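Local coordinates for reducing-end xylose-releasing exo-oligoxylanase Rex8A (Paenibacillus barcinonensis, PDB 6SUD), which hydrolyses short xylooligosaccharides, linear or branched, as a family 8 glycoside hydrolase that releases xylose from their reducing ends, at residues R31-Q34 / T35-L39; C164-Q167 / G168-G171; M176-P179 / S180-L183; F344-R347 / F348-P352. The protein carries 1 engineered substitution. All coordinates share one frame; numbering follows the deposited sequence. Where two conformers were deposited one is given.

Interaction 1: R31-Q34 / T35-L39; sequences RLEQ and TWNDL. With EDO (1,2-ethanediol), chain C.
With chi1 at -56°, Thr-35 holds its OG1 beside its own backbone N and opposite its carbonyl carbon, which brings the hydroxyl back over the preceding turn of helix 25-41 to the carbonyl of Arg-31. OG1 donates to Arg-31 O at 2.8 Å, while Thr-35 N makes the ordinary i to i+4 helix bond to the same oxygen; the two donors approach from opposite faces of the carbonyl plane. A water then joins the hydroxyl to the Arg-31 side chain: it gives a hydrogen bond to Thr-35 OG1 at 2.6 Å and accepts one from Arg-31 NE at 2.9 Å, lying in the guanidinium plane at its edge. The far end of that guanidinium is held elsewhere, by Trp-349 O and Tyr-366 OH.

Two residues further along the helix, the Glu-33 chain bends at chi2 to bring its carboxylate beside Asn-37. In one of two conformers of Asn-37, its ND2 donates to Glu-33 OE1 at 2.6 Å, with 154° at the hydrogen. The oxygen is met from above the carboxylate plane, although it lies close to the amide plane; the two flat groups stand 89° apart. Trp-36 turns its ring away from the preceding turn, and its NE1 donates to O2 of a 1,2-ethanediol at 2.9 Å.

This part of helix 25-41 is thus tied by side chains as well as by its main chain. Arg-31 O, which accepts two hydrogen bonds, satisfies the hydroxyl of the buried Thr-35; in that one conformer, the Glu-33 to Asn-37 bond is probably strengthened by the carboxylate's charge.

Interaction 2: C164-Q167 / G168-G171; sequences CLHQ and GEQG
His-166 ND1 donates to Glu-169 OE1 at 3.0 Å, a histidine-carboxylate hydrogen bond across the last turn of helix 153-170. It is distinctly bent: the angle at the hydrogen is 133°, OE1 is tilted from the imidazole plane, and ND1 comes from above the plane of the carboxylate. The two side chains run side by side and point the same way, with ring and carboxylate planes 38° apart. Both have CG beside the backbone N, with chi1 of -60° for His-166, and the extended Glu-169 chain carries its carboxylate up to the ring. On its other nitrogen, NE2, the imidazole is hydrogen-bonded to Asp-214.

The backbone beneath is fraying. Glu-169 N bonds to His-166 O at 3.0 Å, three residues back instead of four. The next such bond, Gln-170 N to Gln-167 O, is weak at 3.2 Å. Gln-167 crosses Gln-170 at about a right angle, its OE1 lying 3.8 Å from Gln-170 CB, while its NE2 is bonded to Lys-107 O. Gly-171 then leaves the helix with a positive phi, where a side chain would press on the carbonyl oxygen before it.

At this surface helix end, an imidazole placed between two carboxylates is likely to favour its protonated form, and its bond to Glu-169 adds a side-chain tie where the main-chain hydrogen bonding is weakening.

Interaction 3: M176-P179 / S180-L183; sequences MWEP and SNRL
Glu-178 OE2 accepts from two groups of Ser-180, the hydroxyl OG at 2.8 Å and the backbone N at 3.0 Å. Both reach it on the anti side, from opposite faces of the carboxylate plane. The Glu-178 chain makes this possible by bending at chi2 (47°), which folds the carboxylate over the start of the turn. Replacing Glu-178 with an alanine would probably leave Ser-180 OG and N without this shared acceptor and set the serine hydroxyl free to turn.

Main-chain bonds close the loop between strands 177-178 and 183-184, a short antiparallel hairpin. Glu-178 N donates to Leu-183 O at 2.9 Å and nearly straight (166°), while Glu-178 O accepts from Arg-182 N, also at 2.9 Å but with a bent N-H (131°). Within the loop, Asn-181 OD1 accepts from Leu-183 N at 3.0 Å, forming an Asx turn, and the same oxygen lies against Glu-178 CB.

Water and aromatic contacts complete the hairpin. Trp-177 CD1 approaches Arg-182 O with its ring edge at 3.5 Å, and a water bridges the same carbonyl to Trp-177 NE1, at 2.9 Å from the nitrogen. Beyond the loop, Trp-177 meets Trp-218 edge to face, and Arg-182 forms a salt bridge with Glu-220 on helix 215-232.

Several polar groups of this tight turn therefore answer one another: one carboxylate oxygen serves two donors of Ser-180, and Asn-181 OD1 serves the backbone. The negative charge on Glu-178 would be expected to strengthen both serine bonds.

Interaction 4: F344-R347 / F348-P352; sequences FVKR and FWNTP
Arg-347 and Thr-351 meet at the C-terminal end of helix 341-349, in the (alpha/alpha)6 barrel fold of family 8 glycoside hydrolases, where the chain leaves helical geometry after Trp-349. Traced outward from its backbone, the arginine begins with CB, 3.2 Å from Phe-348 N. CG is anti to the backbone N (chi1 175°) and stays near that same amide, and the chain then bends at chi2 (68°), turning the guanidinium toward the residues that follow the helix. CZ comes within 4.1 Å of Thr-351 OG1, and NH1 at the tip donates to that oxygen in a weak bond of 2.8 Å, bent to 116° at the hydrogen. The hydroxyl sits at the guanidinium's edge, close to its plane.

Thr-351 OG1 also donates to Arg-347 O at 2.7 Å, so it accepts from the arginine's tip while donating a hydrogen bond to the arginine's own carbonyl. A valine in place of Thr-351 would probably leave Arg-347 O without this donor and its NH1 without this acceptor, so that the guanidinium would be less firmly placed.

Phe-348 points its ring away from the preceding turn, against Thr-369, Met-370 and Leu-373 of helix 359-373, while Trp-349 stacks on Tyr-23. Helix bonding persists to Asn-350, whose N reaches Lys-346 O; its further bond to Arg-347 O is weak. Past the helix, Thr-351 N instead closes a tighter turn by donating to Phe-348 O, three residues back, at 2.9 Å.

Overall arrangement
The four contacts form two touching pairs on opposite sides of the chain's centre. Interactions 1 and 4, with centres about 15 Å apart, are joined by Arg-31 NH2, which lies 2.6 Å from Trp-349 O in a probable hydrogen bond. Interactions 2 and 3, about 12 Å apart between centres, meet where Cys-164 O lies 2.8 Å from Met-176 N. Interactions 1 and 3 come no nearer than about 24 Å between nearest atoms. Interaction 3 is the nearest of the four to an annotated site but does not line it: the Met-176 side chain is about 10 Å from a bound xylose and about 12 Å from that of Glu-70, the inferred proton donor.

Interaction 1: R31-Q34 / T35-L39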
loop_
_atom_site.group_PDB
_atom_site.type_symbol
_atom_site.label_atom_id
_atom_site.label_comp_id
_atom_site.label_asym_id
_atom_site.label_seq_id
_atom_site.Cartn_x
_atom_site.Cartn_y
_atom_site.Cartn_z
ATOM N N ARG A 31 -13.897 -5.305 16.609
ATOM C CA ARG A 31 -12.530 -5.825 16.331
ATOM C C ARG A 31 -11.775 -4.775 15.510
ATOM O O ARG A 31 -10.600 -4.528 15.817
ATOM C CB ARG A 31 -12.589 -7.182 15.622
ATOM C CG ARG A 31 -11.227 -7.797 15.335
ATOM C CD ARG A 31 -10.444 -8.179 16.582
ATOM N NE ARG A 31 -9.165 -8.760 16.180
ATOM C CZ ARG A 31 -8.994 -10.023 15.792
ATOM N NH1 ARG A 31 -7.791 -10.434 15.430
ATOM N NH2 ARG A 31 -10.021 -10.869 15.757
ATOM N N LEU A 32 -12.451 -4.167 14.532
ATOM C CA LEU A 32 -11.821 -3.161 13.648
ATOM C C LEU A 32 -11.493 -1.936 14.500
ATOM O O LEU A 32 -10.346 -1.461 14.460
ATOM C CB LEU A 32 -12.750 -2.792 12.488
ATOM C CG LEU A 32 -12.172 -1.698 11.591
ATOM C CD1 LEU A 32 -10.804 -2.107 11.062
ATOM C CD2 LEU A 32 -13.095 -1.349 10.448
ATOM N N GLU A 33 -12.456 -1.484 15.298
ATOM C CA GLU A 33 -12.257 -0.313 16.179
ATOM C C GLU A 33 -11.094 -0.585 17.137
ATOM O O GLU A 33 -10.315 0.339 17.346
ATOM C CB GLU A 33 -13.561 0.030 16.890
ATOM C CG GLU A 33 -13.359 0.766 18.197
ATOM C CD GLU A 33 -12.779 2.158 18.024
ATOM O OE1 GLU A 33 -12.606 2.862 19.034
ATOM O OE2 GLU A 33 -12.494 2.539 16.879
ATOM N N GLN A 34 -11.000 -1.792 17.705
ATOM C CA GLN A 34 -9.933 -2.115 18.684
ATOM C C GLN A 34 -8.581 -2.203 17.974
ATOM O O GLN A 34 -7.554 -1.851 18.605
ATOM C CB GLN A 34 -10.183 -3.413 19.448
ATOM C CG GLN A 34 -9.255 -3.532 20.647
ATOM C CD GLN A 34 -9.161 -2.239 21.427
ATOM O OE1 GLN A 34 -8.104 -1.620 21.505
ATOM N NE2 GLN A 34 -10.275 -1.795 21.989
ATOM N N THR A 35 -8.552 -2.616 16.705
ATOM C CA THR A 35 -7.259 -2.672 15.980
ATOM C C THR A 35 -6.752 -1.235 15.831
ATOM O O THR A 35 -5.570 -0.967 16.129
ATOM C CB THR A 35 -7.381 -3.377 14.627
ATOM O OG1 THR A 35 -7.933 -4.674 14.852
ATOM C CG2 THR A 35 -6.047 -3.447 13.915
ATOM N N TRP A 36 -7.646 -0.337 15.420
ATOM C CA TRP A 36 -7.345 1.111 15.321
ATOM C C TRP A 36 -6.768 1.620 16.644
ATOM O O TRP A 36 -5.714 2.241 16.629
ATOM C CB TRP A 36 -8.585 1.925 14.935
ATOM C CG TRP A 36 -8.347 3.395 15.105
ATOM C CD1 TRP A 36 -8.595 4.118 16.235
ATOM C CD2 TRP A 36 -7.711 4.309 14.183
ATOM N NE1 TRP A 36 -8.192 5.414 16.075
ATOM C CE2 TRP A 36 -7.633 5.559 14.835
ATOM C CE3 TRP A 36 -7.184 4.203 12.891
ATOM C CZ2 TRP A 36 -7.088 6.689 14.231
ATOM C CZ3 TRP A 36 -6.655 5.323 12.291
ATOM C CH2 TRP A 36 -6.608 6.549 12.950
ATOM N N ASN A 37 -7.489 1.407 17.745
ATOM C CA ASN A 37 -7.119 1.921 19.091
ATOM C C ASN A 37 -5.715 1.447 19.483
ATOM O O ASN A 37 -4.946 2.269 20.028
ATOM C CB ASN A 37 -8.157 1.485 20.121
ATOM C CG ASN A 37 -9.461 2.212 19.889
ATOM O OD1 ASN A 37 -9.448 3.376 19.499
ATOM N ND2 ASN A 37 -10.584 1.547 20.108
ATOM N N ASP A 38 -5.411 0.165 19.274
ATOM C CA ASP A 38 -4.104 -0.423 19.666
ATOM C C ASP A 38 -2.978 0.172 18.817
ATOM O O ASP A 38 -1.939 0.518 19.385
ATOM C CB ASP A 38 -4.116 -1.950 19.583
ATOM C CG ASP A 38 -4.971 -2.616 20.645
ATOM O OD1 ASP A 38 -5.380 -1.924 21.594
ATOM O OD2 ASP A 38 -5.236 -3.830 20.511
ATOM N N LEU A 39 -3.162 0.287 17.510
ATOM C CA LEU A 39 -2.086 0.785 16.615
ATOM C C LEU A 39 -1.791 2.270 16.833
ATOM O O LEU A 39 -0.611 2.646 16.806
ATOM C CB LEU A 39 -2.515 0.558 15.169
ATOM C CG LEU A 39 -2.004 -0.715 14.520
ATOM C CD1 LEU A 39 -1.901 -0.465 13.024
ATOM C CD2 LEU A 39 -0.660 -1.144 15.110
HETATM C C1 EDO C . -9.724 9.548 17.208
HETATM O O1 EDO C . -8.854 9.989 18.239
HETATM C C2 EDO C . -9.293 8.255 16.791
HETATM O O2 EDO C . -9.223 7.387 17.903
HETATM O O HOH W 1 -7.086 -6.771 16.208
#

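Interaction 2: C164-Q167 / G168-G171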
loop_
_atom_site.group_PDB
_atom_site.type_symbol
_atom_site.label_atom_id
_atom_site.label_comp_id
_atom_site.label_asym_id
_atom_site.label_seq_id
_atom_site.Cartn_x
_atom_site.Cartn_y
_atom_site.Cartn_z
ATOM N N CYS A 164 4.685 13.820 -10.235
ATOM C CA CYS A 164 4.870 12.381 -10.561
ATOM C C CYS A 164 4.998 12.177 -12.074
ATOM O O CYS A 164 5.774 11.306 -12.485
ATOM C CB CYS A 164 3.706 11.548 -10.052
ATOM S SG CYS A 164 3.761 11.317 -8.257
ATOM N N LEU A 165 4.239 12.921 -12.882
ATOM C CA LEU A 165 4.261 12.731 -14.352
ATOM C C LEU A 165 5.163 13.756 -15.044
ATOM O O LEU A 165 5.667 13.410 -16.124
ATOM C CB LEU A 165 2.838 12.803 -14.906
ATOM C CG LEU A 165 1.869 11.753 -14.371
ATOM C CD1 LEU A 165 0.591 11.763 -15.196
ATOM C CD2 LEU A 165 2.505 10.361 -14.361
ATOM N N HIS A 166 5.373 14.940 -14.462
ATOM C CA HIS A 166 5.942 16.102 -15.196
ATOM C C HIS A 166 7.222 16.642 -14.558
ATOM O O HIS A 166 7.683 17.703 -15.024
ATOM C CB HIS A 166 4.887 17.204 -15.301
ATOM C CG HIS A 166 3.661 16.770 -16.024
ATOM N ND1 HIS A 166 3.667 16.486 -17.376
ATOM C CD2 HIS A 166 2.399 16.573 -15.594
ATOM C CE1 HIS A 166 2.446 16.136 -17.750
ATOM N NE2 HIS A 166 1.654 16.188 -16.675
ATOM N N GLN A 167 7.783 15.960 -13.554
ATOM C CA GLN A 167 9.036 16.398 -12.881
ATOM C C GLN A 167 10.137 16.631 -13.928
ATOM O O GLN A 167 10.896 17.596 -13.738
ATOM C CB GLN A 167 9.484 15.391 -11.820
ATOM C CG GLN A 167 10.620 15.877 -10.940
ATOM C CD GLN A 167 10.201 16.956 -9.973
ATOM O OE1 GLN A 167 10.251 18.152 -10.282
ATOM N NE2 GLN A 167 9.799 16.544 -8.779
ATOM N N GLY A 168 10.234 15.801 -14.973
ATOM C CA GLY A 168 11.293 15.918 -15.999
ATOM C C GLY A 168 11.231 17.229 -16.771
ATOM O O GLY A 168 12.241 17.598 -17.392
ATOM N N GLU A 169 10.075 17.895 -16.747
ATOM C CA GLU A 169 9.816 19.145 -17.505
ATOM C C GLU A 169 10.193 20.346 -16.633
ATOM O O GLU A 169 10.611 21.362 -17.202
ATOM C CB GLU A 169 8.363 19.139 -17.991
ATOM C CG GLU A 169 8.107 18.026 -19.001
ATOM C CD GLU A 169 6.670 17.573 -19.204
ATOM O OE1 GLU A 169 5.787 18.166 -18.578
ATOM O OE2 GLU A 169 6.445 16.625 -19.994
ATOM N N GLN A 170 10.104 20.221 -15.307
ATOM C CA GLN A 170 10.413 21.325 -14.356
ATOM C C GLN A 170 11.892 21.710 -14.359
ATOM O O GLN A 170 12.204 22.836 -13.936
ATOM C CB GLN A 170 10.033 20.921 -12.937
ATOM C CG GLN A 170 8.541 20.999 -12.712
ATOM C CD GLN A 170 8.090 22.422 -12.934
ATOM O OE1 GLN A 170 8.308 23.300 -12.102
ATOM N NE2 GLN A 170 7.488 22.676 -14.095
ATOM N N GLY A 171 12.784 20.816 -14.761
ATOM C CA GLY A 171 14.215 21.141 -14.738
ATOM C C GLY A 171 15.053 19.895 -14.835
ATOM O O GLY A 171 15.003 19.244 -15.889
#

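Interaction 3: M176-P179 / S180-L183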
loop_
_atom_site.group_PDB
_atom_site.type_symbol
_atom_site.label_atom_id
_atom_site.label_comp_id
_atom_site.label_asym_id
_atom_site.label_seq_id
_atom_site.Cartn_x
_atom_site.Cartn_y
_atom_site.Cartn_z
ATOM N N MET A 176 8.089 9.807 -11.936
ATOM C CA MET A 176 8.007 8.520 -11.201
ATOM C C MET A 176 7.366 7.446 -12.072
ATOM O O MET A 176 7.497 6.253 -11.730
ATOM C CB MET A 176 7.222 8.693 -9.904
ATOM C CG MET A 176 8.095 9.236 -8.815
ATOM S SD MET A 176 7.159 9.505 -7.316
ATOM C CE MET A 176 8.526 9.975 -6.257
ATOM N N TRP A 177 6.742 7.844 -13.181
ATOM C CA TRP A 177 6.219 6.899 -14.200
ATOM C C TRP A 177 7.095 6.990 -15.452
ATOM O O TRP A 177 7.494 8.116 -15.803
ATOM C CB TRP A 177 4.741 7.185 -14.501
ATOM C CG TRP A 177 3.805 6.476 -13.575
ATOM C CD1 TRP A 177 3.070 5.357 -13.849
ATOM C CD2 TRP A 177 3.521 6.819 -12.205
ATOM N NE1 TRP A 177 2.351 4.984 -12.743
ATOM C CE2 TRP A 177 2.599 5.866 -11.727
ATOM C CE3 TRP A 177 3.938 7.842 -11.344
ATOM C CZ2 TRP A 177 2.113 5.895 -10.419
ATOM C CZ3 TRP A 177 3.447 7.875 -10.057
ATOM C CH2 TRP A 177 2.549 6.910 -9.604
ATOM N N GLU A 178 7.419 5.846 -16.058
ATOM C CA GLU A 178 8.106 5.812 -17.379
ATOM C C GLU A 178 7.059 6.147 -18.438
ATOM O O GLU A 178 6.079 5.420 -18.577
ATOM C CB GLU A 178 8.782 4.460 -17.612
ATOM C CG GLU A 178 9.345 4.281 -19.019
ATOM C CD GLU A 178 10.165 5.438 -19.577
ATOM O OE1 GLU A 178 11.106 5.891 -18.884
ATOM O OE2 GLU A 178 9.857 5.887 -20.717
ATOM N N PRO A 179 7.199 7.268 -19.185
ATOM C CA PRO A 179 6.174 7.667 -20.148
ATOM C C PRO A 179 5.965 6.637 -21.268
ATOM O O PRO A 179 4.857 6.528 -21.728
ATOM C CB PRO A 179 6.704 8.996 -20.720
ATOM C CG PRO A 179 7.666 9.489 -19.667
ATOM C CD PRO A 179 8.313 8.228 -19.133
ATOM N N SER A 180 7.019 5.919 -21.668
ATOM C CA SER A 180 7.005 4.975 -22.816
ATOM C C SER A 180 6.110 3.758 -22.538
ATOM O O SER A 180 5.488 3.276 -23.500
ATOM C CB SER A 180 8.405 4.559 -23.221
ATOM O OG SER A 180 9.026 3.742 -22.239
ATOM N N ASN A 181 6.037 3.261 -21.294
ATOM C CA ASN A 181 5.273 2.022 -20.968
ATOM C C ASN A 181 4.196 2.281 -19.896
ATOM O O ASN A 181 3.489 1.316 -19.563
ATOM C CB ASN A 181 6.211 0.883 -20.555
ATOM C CG ASN A 181 7.090 1.264 -19.383
ATOM O OD1 ASN A 181 6.719 2.127 -18.590
ATOM N ND2 ASN A 181 8.275 0.679 -19.301
ATOM N N ARG A 182 4.081 3.511 -19.375
ATOM C CA ARG A 182 3.052 3.945 -18.382
ATOM C C ARG A 182 3.201 3.171 -17.057
ATOM O O ARG A 182 2.187 3.060 -16.329
ATOM C CB ARG A 182 1.616 3.742 -18.886
ATOM C CG ARG A 182 1.356 4.046 -20.357
ATOM C CD ARG A 182 1.733 5.443 -20.801
ATOM N NE ARG A 182 0.982 5.908 -21.970
ATOM C CZ ARG A 182 1.235 5.589 -23.241
ATOM N NH1 ARG A 182 2.231 4.778 -23.557
ATOM N NH2 ARG A 182 0.483 6.090 -24.208
ATOM N N LEU A 183 4.413 2.719 -16.722
ATOM C CA LEU A 183 4.672 1.898 -15.503
ATOM C C LEU A 183 5.376 2.736 -14.434
ATOM O O LEU A 183 6.317 3.488 -14.769
ATOM C CB LEU A 183 5.525 0.685 -15.868
ATOM C CG LEU A 183 4.883 -0.306 -16.831
ATOM C CD1 LEU A 183 5.806 -1.496 -17.029
ATOM C CD2 LEU A 183 3.501 -0.743 -16.361
HETATM O O HOH W 2 1.861 2.231 -13.496
#

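Interaction 4: F344-R347 / F348-P352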
loop_
_atom_site.group_PDB
_atom_site.type_symbol
_atom_site.label_atom_id
_atom_site.label_comp_id
_atom_site.label_asym_id
_atom_site.label_seq_id
_atom_site.Cartn_x
_atom_site.Cartn_y
_atom_site.Cartn_z
ATOM N N PHE A 344 -7.976 -18.883 5.392
ATOM C CA PHE A 344 -7.048 -17.733 5.612
ATOM C C PHE A 344 -7.759 -16.595 6.353
ATOM O O PHE A 344 -7.106 -15.874 7.136
ATOM C CB PHE A 344 -6.481 -17.182 4.307
ATOM C CG PHE A 344 -5.188 -17.828 3.890
ATOM C CD1 PHE A 344 -3.989 -17.470 4.486
ATOM C CD2 PHE A 344 -5.175 -18.819 2.925
ATOM C CE1 PHE A 344 -2.802 -18.077 4.110
ATOM C CE2 PHE A 344 -3.986 -19.424 2.550
ATOM C CZ PHE A 344 -2.801 -19.050 3.138
ATOM N N VAL A 345 -9.043 -16.406 6.054
ATOM C CA VAL A 345 -9.893 -15.381 6.721
ATOM C C VAL A 345 -9.960 -15.733 8.206
ATOM O O VAL A 345 -9.797 -14.823 9.044
ATOM C CB VAL A 345 -11.303 -15.314 6.100
ATOM C CG1 VAL A 345 -12.253 -14.465 6.927
ATOM C CG2 VAL A 345 -11.283 -14.805 4.671
ATOM N N LYS A 346 -10.210 -17.002 8.518
ATOM C CA LYS A 346 -10.316 -17.485 9.923
ATOM C C LYS A 346 -8.948 -17.387 10.603
ATOM O O LYS A 346 -8.902 -16.938 11.767
ATOM C CB LYS A 346 -10.841 -18.921 9.965
ATOM C CG LYS A 346 -10.927 -19.537 11.354
ATOM C CD LYS A 346 -11.404 -20.974 11.336
ATOM C CE LYS A 346 -12.610 -21.219 12.215
ATOM N NZ LYS A 346 -12.216 -21.518 13.612
ATOM N N ARG A 347 -7.880 -17.800 9.917
ATOM C CA ARG A 347 -6.508 -17.776 10.487
ATOM C C ARG A 347 -6.170 -16.329 10.859
ATOM O O ARG A 347 -5.598 -16.104 11.927
ATOM C CB ARG A 347 -5.498 -18.349 9.489
ATOM C CG ARG A 347 -4.044 -18.250 9.932
ATOM C CD ARG A 347 -3.745 -19.142 11.112
ATOM N NE ARG A 347 -2.318 -19.402 11.291
ATOM C CZ ARG A 347 -1.471 -18.623 11.967
ATOM N NH1 ARG A 347 -1.875 -17.491 12.531
ATOM N NH2 ARG A 347 -0.200 -18.973 12.059
ATOM N N PHE A 348 -6.525 -15.383 9.991
ATOM C CA PHE A 348 -6.219 -13.950 10.204
ATOM C C PHE A 348 -6.992 -13.431 11.421
ATOM O O PHE A 348 -6.390 -12.750 12.285
ATOM C CB PHE A 348 -6.545 -13.136 8.953
ATOM C CG PHE A 348 -6.254 -11.677 9.161
ATOM C CD1 PHE A 348 -4.943 -11.221 9.169
ATOM C CD2 PHE A 348 -7.274 -10.783 9.442
ATOM C CE1 PHE A 348 -4.665 -9.886 9.402
ATOM C CE2 PHE A 348 -6.993 -9.453 9.684
ATOM C CZ PHE A 348 -5.691 -9.008 9.650
ATOM N N TRP A 349 -8.290 -13.732 11.484
ATOM C CA TRP A 349 -9.185 -13.312 12.594
ATOM C C TRP A 349 -8.549 -13.721 13.928
ATOM O O TRP A 349 -8.618 -12.941 14.902
ATOM C CB TRP A 349 -10.590 -13.914 12.433
ATOM C CG TRP A 349 -11.520 -13.568 13.554
ATOM C CD1 TRP A 349 -11.709 -14.286 14.698
ATOM C CD2 TRP A 349 -12.361 -12.403 13.668
ATOM N NE1 TRP A 349 -12.624 -13.665 15.506
ATOM C CE2 TRP A 349 -13.048 -12.513 14.898
ATOM C CE3 TRP A 349 -12.619 -11.296 12.851
ATOM C CZ2 TRP A 349 -13.948 -11.545 15.338
ATOM C CZ3 TRP A 349 -13.520 -10.343 13.280
ATOM C CH2 TRP A 349 -14.170 -10.463 14.510
ATOM N N ASN A 350 -7.933 -14.902 13.965
ATOM C CA ASN A 350 -7.405 -15.513 15.212
ATOM C C ASN A 350 -5.955 -15.066 15.448
ATOM O O ASN A 350 -5.388 -15.464 16.475
ATOM C CB ASN A 350 -7.603 -17.028 15.170
ATOM C CG ASN A 350 -9.068 -17.402 15.184
ATOM O OD1 ASN A 350 -9.562 -18.064 14.272
ATOM N ND2 ASN A 350 -9.780 -16.943 16.196
ATOM N N THR A 351 -5.404 -14.214 14.573
ATOM C CA THR A 351 -4.020 -13.680 14.685
ATOM C C THR A 351 -4.078 -12.283 15.303
ATOM O O THR A 351 -4.813 -11.436 14.807
ATOM C CB THR A 351 -3.320 -13.683 13.318
ATOM O OG1 THR A 351 -3.252 -15.029 12.840
ATOM C CG2 THR A 351 -1.927 -13.088 13.358
ATOM N N PRO A 352 -3.330 -12.006 16.398
ATOM C CA PRO A 352 -3.269 -10.667 16.974
ATOM C C PRO A 352 -2.218 -9.784 16.284
ATOM O O PRO A 352 -1.375 -10.278 15.546
ATOM C CB PRO A 352 -2.889 -10.960 18.431
ATOM C CG PRO A 352 -1.954 -12.150 18.316
ATOM C CD PRO A 352 -2.494 -12.958 17.152
#